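Local coordinates for protein YibA (Escherichia coli, PDB 1OYZ) that is of unknown function, is tentatively assigned an oxidoreductase activity, and is an all-helical protein with HEAT-type repeats, at residues Glu243-Leu257 / Glu268-Ser280. Sequence-based numbering, arbitrary orientation.
Sequences EAAGELGDKTLLPVL and EIITSAIDKLKRS
Leu-277 is the knob that fills the hole formed by Ala-245, Gly-246, Leu-254 and Leu-257. Its CD1 meets Leu-254 CD2 at 3.5 Å and also touches Leu-257 CD1. Its CD2 turns to the helix end and lies tightly on Gly-249 CA at 3.4 Å. Leu-257 answers as a knob among Ile-270, Ala-273, Ile-274 and Leu-277, with its CB 3.6 Å from Ile-274 CG1. Helices 243-248 and 268-277 run parallel, 7.8 Å apart at their axes and only 7° askew. Gly-246 has no side chain, which lets Ala-273 CB rest against its CA, consistent with the close approach of the helices.

Along one border, Lys-276 reaches out nearly straight. Its NZ bridges to Glu-243 OE1 at 2.9 Å and, more loosely, to the anti lone pair of Glu-247 OE2 at 3.3 Å. A methionine here would probably leave both carboxylates without their shared positive charge. Glu-243 is also tied to Ile-269 O through water 1, which donates to both OE2 and that carbonyl.

At the other end, Lys-251 bends at chi4 (46°) and brings NZ to Leu-277 O at 3.1 Å. The same NZ forms a salt bridge with the terminal carboxylate at Ser-280 OXT, although Ser-280 is poorly ordered.

The contact belongs to the last helices of this helical-repeat chain. Helix 268-277 packs on helices 239-248 and 254-261. On the side of the preceding helices, Ala-244 touches helix 206-218, and Leu-248 and Leu-253 touch helix 225-232.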
loop_
_atom_site.group_PDB
_atom_site.type_symbol
_atom_site.label_atom_id
_atom_site.label_comp_id
_atom_site.label_asym_id
_atom_site.label_seq_id
_atom_site.Cartn_x
_atom_site.Cartn_y
_atom_site.Cartn_z
ATOM N N GLU A 243 8.729 -9.252 19.030
ATOM C CA GLU A 243 8.365 -10.390 18.208
ATOM C C GLU A 243 9.500 -10.802 17.246
ATOM O O GLU A 243 9.751 -12.001 17.030
ATOM C CB GLU A 243 7.112 -10.044 17.415
ATOM C CG GLU A 243 6.785 -11.041 16.340
ATOM C CD GLU A 243 6.278 -12.317 16.919
ATOM O OE1 GLU A 243 5.958 -13.256 16.145
ATOM O OE2 GLU A 243 6.196 -12.380 18.165
ATOM N N ALA A 244 10.154 -9.803 16.649
ATOM C CA ALA A 244 11.277 -10.042 15.735
ATOM C C ALA A 244 12.405 -10.731 16.520
ATOM O O ALA A 244 13.086 -11.624 16.009
ATOM C CB ALA A 244 11.775 -8.729 15.163
ATOM N N ALA A 245 12.583 -10.300 17.764
ATOM C CA ALA A 245 13.594 -10.882 18.617
ATOM C C ALA A 245 13.386 -12.403 18.719
ATOM O O ALA A 245 14.355 -13.175 18.684
ATOM C CB ALA A 245 13.572 -10.216 20.002
ATOM N N GLY A 246 12.131 -12.853 18.802
ATOM C CA GLY A 246 11.869 -14.286 18.899
ATOM C C GLY A 246 12.067 -14.982 17.562
ATOM O O GLY A 246 12.532 -16.125 17.487
ATOM N N GLU A 247 11.712 -14.281 16.494
ATOM C CA GLU A 247 11.854 -14.810 15.153
ATOM C C GLU A 247 13.319 -14.967 14.716
ATOM O O GLU A 247 13.650 -15.935 14.050
ATOM C CB GLU A 247 11.107 -13.913 14.159
ATOM C CG GLU A 247 9.597 -14.068 14.189
ATOM C CD GLU A 247 9.159 -15.460 13.765
ATOM O OE1 GLU A 247 9.649 -15.935 12.699
ATOM O OE2 GLU A 247 8.327 -16.079 14.493
ATOM N N LEU A 248 14.182 -14.022 15.086
ATOM C CA LEU A 248 15.594 -14.077 14.703
ATOM C C LEU A 248 16.264 -15.408 15.083
ATOM O O LEU A 248 17.127 -15.897 14.356
ATOM C CB LEU A 248 16.370 -12.925 15.336
ATOM C CG LEU A 248 17.890 -12.911 15.080
ATOM C CD1 LEU A 248 18.173 -12.717 13.572
ATOM C CD2 LEU A 248 18.508 -11.778 15.887
ATOM N N GLY A 249 15.856 -16.000 16.206
ATOM C CA GLY A 249 16.421 -17.287 16.623
ATOM C C GLY A 249 17.873 -17.286 17.119
ATOM O O GLY A 249 18.584 -18.301 17.051
ATOM N N ASP A 250 18.299 -16.137 17.625
ATOM C CA ASP A 250 19.651 -15.945 18.141
ATOM C C ASP A 250 19.567 -15.818 19.680
ATOM O O ASP A 250 19.008 -14.843 20.210
ATOM C CB ASP A 250 20.230 -14.682 17.505
ATOM C CG ASP A 250 21.695 -14.462 17.848
ATOM O OD1 ASP A 250 22.428 -14.038 16.927
ATOM O OD2 ASP A 250 22.104 -14.685 19.017
ATOM N N LYS A 251 20.128 -16.790 20.392
ATOM C CA LYS A 251 20.049 -16.788 21.854
ATOM C C LYS A 251 20.784 -15.663 22.543
ATOM O O LYS A 251 20.760 -15.559 23.764
ATOM C CB LYS A 251 20.507 -18.130 22.404
ATOM C CG LYS A 251 19.683 -19.329 21.922
ATOM C CD LYS A 251 20.115 -20.621 22.653
ATOM C CE LYS A 251 19.190 -21.790 22.338
ATOM N NZ LYS A 251 18.929 -21.842 20.858
ATOM N N THR A 252 21.433 -14.810 21.768
ATOM C CA THR A 252 22.131 -13.689 22.359
ATOM C C THR A 252 21.113 -12.768 23.025
ATOM O O THR A 252 21.450 -11.996 23.915
ATOM C CB THR A 252 22.867 -12.843 21.310
ATOM O OG1 THR A 252 23.732 -13.678 20.546
ATOM C CG2 THR A 252 23.681 -11.759 21.998
ATOM N N LEU A 253 19.870 -12.846 22.574
ATOM C CA LEU A 253 18.837 -11.990 23.121
ATOM C C LEU A 253 18.086 -12.535 24.327
ATOM O O LEU A 253 17.208 -11.860 24.862
ATOM C CB LEU A 253 17.822 -11.619 22.039
ATOM C CG LEU A 253 18.366 -10.806 20.870
ATOM C CD1 LEU A 253 19.152 -11.721 19.992
ATOM C CD2 LEU A 253 17.233 -10.205 20.054
ATOM N N LEU A 254 18.413 -13.743 24.771
ATOM C CA LEU A 254 17.705 -14.284 25.917
ATOM C C LEU A 254 17.897 -13.479 27.183
ATOM O O LEU A 254 16.939 -13.161 27.861
ATOM C CB LEU A 254 18.100 -15.744 26.154
ATOM C CG LEU A 254 17.514 -16.716 25.126
ATOM C CD1 LEU A 254 18.143 -18.108 25.286
ATOM C CD2 LEU A 254 16.017 -16.804 25.312
ATOM N N PRO A 255 19.139 -13.103 27.507
ATOM C CA PRO A 255 19.351 -12.329 28.734
ATOM C C PRO A 255 18.464 -11.096 28.860
ATOM O O PRO A 255 17.774 -10.923 29.867
ATOM C CB PRO A 255 20.836 -11.976 28.655
ATOM C CG PRO A 255 21.410 -13.170 27.923
ATOM C CD PRO A 255 20.418 -13.284 26.791
ATOM N N VAL A 256 18.471 -10.257 27.823
ATOM C CA VAL A 256 17.689 -9.039 27.821
ATOM C C VAL A 256 16.200 -9.329 27.866
ATOM O O VAL A 256 15.450 -8.597 28.492
ATOM C CB VAL A 256 17.991 -8.182 26.567
ATOM C CG1 VAL A 256 19.434 -7.736 26.579
ATOM C CG2 VAL A 256 17.719 -8.987 25.305
ATOM N N LEU A 257 15.769 -10.385 27.185
ATOM C CA LEU A 257 14.351 -10.733 27.183
ATOM C C LEU A 257 13.976 -11.105 28.608
ATOM O O LEU A 257 12.973 -10.628 29.155
ATOM C CB LEU A 257 14.064 -11.909 26.234
ATOM C CG LEU A 257 14.147 -11.622 24.724
ATOM C CD1 LEU A 257 13.925 -12.916 23.957
ATOM C CD2 LEU A 257 13.130 -10.557 24.287
ATOM N N GLU A 268 3.674 -11.394 28.370
ATOM C CA GLU A 268 3.377 -12.602 27.617
ATOM C C GLU A 268 4.140 -12.655 26.279
ATOM O O GLU A 268 4.794 -13.652 25.973
ATOM C CB GLU A 268 1.869 -12.704 27.362
ATOM C CG GLU A 268 1.504 -13.640 26.229
ATOM C CD GLU A 268 0.027 -13.589 25.891
ATOM O OE1 GLU A 268 -0.772 -14.191 26.646
ATOM O OE2 GLU A 268 -0.341 -12.936 24.877
ATOM N N ILE A 269 4.054 -11.580 25.500
ATOM C CA ILE A 269 4.707 -11.509 24.194
ATOM C C ILE A 269 6.219 -11.752 24.328
ATOM O O ILE A 269 6.860 -12.329 23.450
ATOM C CB ILE A 269 4.398 -10.142 23.502
ATOM C CG1 ILE A 269 4.900 -10.180 22.050
ATOM C CG2 ILE A 269 4.993 -8.968 24.311
ATOM C CD1 ILE A 269 4.666 -8.884 21.286
ATOM N N ILE A 270 6.762 -11.327 25.457
ATOM C CA ILE A 270 8.166 -11.512 25.773
ATOM C C ILE A 270 8.411 -13.021 25.979
ATOM O O ILE A 270 9.353 -13.610 25.417
ATOM C CB ILE A 270 8.515 -10.717 27.064
ATOM C CG1 ILE A 270 8.228 -9.233 26.832
ATOM C CG2 ILE A 270 9.971 -10.942 27.468
ATOM C CD1 ILE A 270 8.463 -8.348 28.036
ATOM N N THR A 271 7.537 -13.648 26.758
ATOM C CA THR A 271 7.662 -15.071 27.033
ATOM C C THR A 271 7.579 -15.857 25.747
ATOM O O THR A 271 8.272 -16.859 25.584
ATOM C CB THR A 271 6.563 -15.535 28.017
ATOM O OG1 THR A 271 6.739 -14.854 29.263
ATOM C CG2 THR A 271 6.637 -17.044 28.263
ATOM N N SER A 272 6.751 -15.395 24.817
ATOM C CA SER A 272 6.614 -16.080 23.528
ATOM C C SER A 272 7.939 -16.107 22.787
ATOM O O SER A 272 8.367 -17.134 22.277
ATOM C CB SER A 272 5.600 -15.374 22.623
ATOM O OG SER A 272 4.303 -15.423 23.182
ATOM N N ALA A 273 8.560 -14.944 22.710
ATOM C CA ALA A 273 9.825 -14.813 22.020
ATOM C C ALA A 273 10.819 -15.726 22.724
ATOM O O ALA A 273 11.571 -16.448 22.071
ATOM C CB ALA A 273 10.295 -13.361 22.058
ATOM N N ILE A 274 10.821 -15.712 24.051
ATOM C CA ILE A 274 11.743 -16.568 24.784
ATOM C C ILE A 274 11.542 -18.055 24.489
ATOM O O ILE A 274 12.512 -18.817 24.375
ATOM C CB ILE A 274 11.625 -16.339 26.282
ATOM C CG1 ILE A 274 12.023 -14.894 26.603
ATOM C CG2 ILE A 274 12.481 -17.361 27.019
ATOM C CD1 ILE A 274 12.056 -14.568 28.064
ATOM N N ASP A 275 10.286 -18.462 24.354
ATOM C CA ASP A 275 9.962 -19.859 24.070
ATOM C C ASP A 275 10.490 -20.287 22.721
ATOM O O ASP A 275 10.945 -21.418 22.559
ATOM C CB ASP A 275 8.450 -20.069 24.121
ATOM C CG ASP A 275 7.893 -19.819 25.504
ATOM O OD1 ASP A 275 8.510 -20.331 26.459
ATOM O OD2 ASP A 275 6.857 -19.122 25.650
ATOM N N LYS A 276 10.413 -19.374 21.756
ATOM C CA LYS A 276 10.903 -19.644 20.405
ATOM C C LYS A 276 12.422 -19.810 20.376
ATOM O O LYS A 276 12.944 -20.676 19.679
ATOM C CB LYS A 276 10.519 -18.508 19.458
ATOM C CG LYS A 276 9.037 -18.374 19.233
ATOM C CD LYS A 276 8.741 -17.261 18.249
ATOM C CE LYS A 276 7.282 -16.841 18.334
ATOM N NZ LYS A 276 6.970 -15.669 17.458
ATOM N N LEU A 277 13.117 -18.967 21.133
ATOM C CA LEU A 277 14.567 -19.012 21.194
ATOM C C LEU A 277 15.069 -20.297 21.810
ATOM O O LEU A 277 15.955 -20.958 21.261
ATOM C CB LEU A 277 15.112 -17.821 21.993
ATOM C CG LEU A 277 15.051 -16.479 21.269
ATOM C CD1 LEU A 277 15.736 -15.376 22.077
ATOM C CD2 LEU A 277 15.732 -16.649 19.932
ATOM N N LYS A 278 14.498 -20.651 22.955
ATOM C CA LYS A 278 14.908 -21.854 23.650
ATOM C C LYS A 278 14.725 -23.086 22.793
ATOM O O LYS A 278 15.243 -24.145 23.116
ATOM C CB LYS A 278 14.148 -21.981 24.957
ATOM C CG LYS A 278 14.647 -21.021 26.001
ATOM C CD LYS A 278 13.843 -21.173 27.256
ATOM C CE LYS A 278 14.422 -20.385 28.410
ATOM N NZ LYS A 278 13.544 -20.570 29.614
ATOM N N ARG A 279 13.994 -22.934 21.692
ATOM C CA ARG A 279 13.776 -24.039 20.775
ATOM C C ARG A 279 14.892 -24.071 19.734
ATOM O O ARG A 279 15.457 -23.031 19.378
ATOM C CB ARG A 279 12.414 -23.917 20.085
ATOM C CG ARG A 279 11.272 -24.494 20.904
ATOM C CD ARG A 279 10.042 -24.789 20.044
ATOM N NE ARG A 279 9.031 -23.738 20.113
ATOM C CZ ARG A 279 8.994 -22.666 19.327
ATOM N NH1 ARG A 279 9.917 -22.490 18.386
ATOM N NH2 ARG A 279 8.027 -21.767 19.486
ATOM N N SER A 280 15.199 -25.278 19.259
ATOM C CA SER A 280 16.262 -25.525 18.277
ATOM C C SER A 280 17.617 -25.445 18.986
ATOM O O SER A 280 18.418 -26.395 18.828
ATOM C CB SER A 280 16.216 -24.510 17.112
ATOM O OG SER A 280 16.979 -23.341 17.392
ATOM O OXT SER A 280 17.859 -24.434 19.689
HETATM O O HOH W 1 7.097 -12.621 20.893
HETATM O O HOH W 2 17.068 -20.864 18.745
#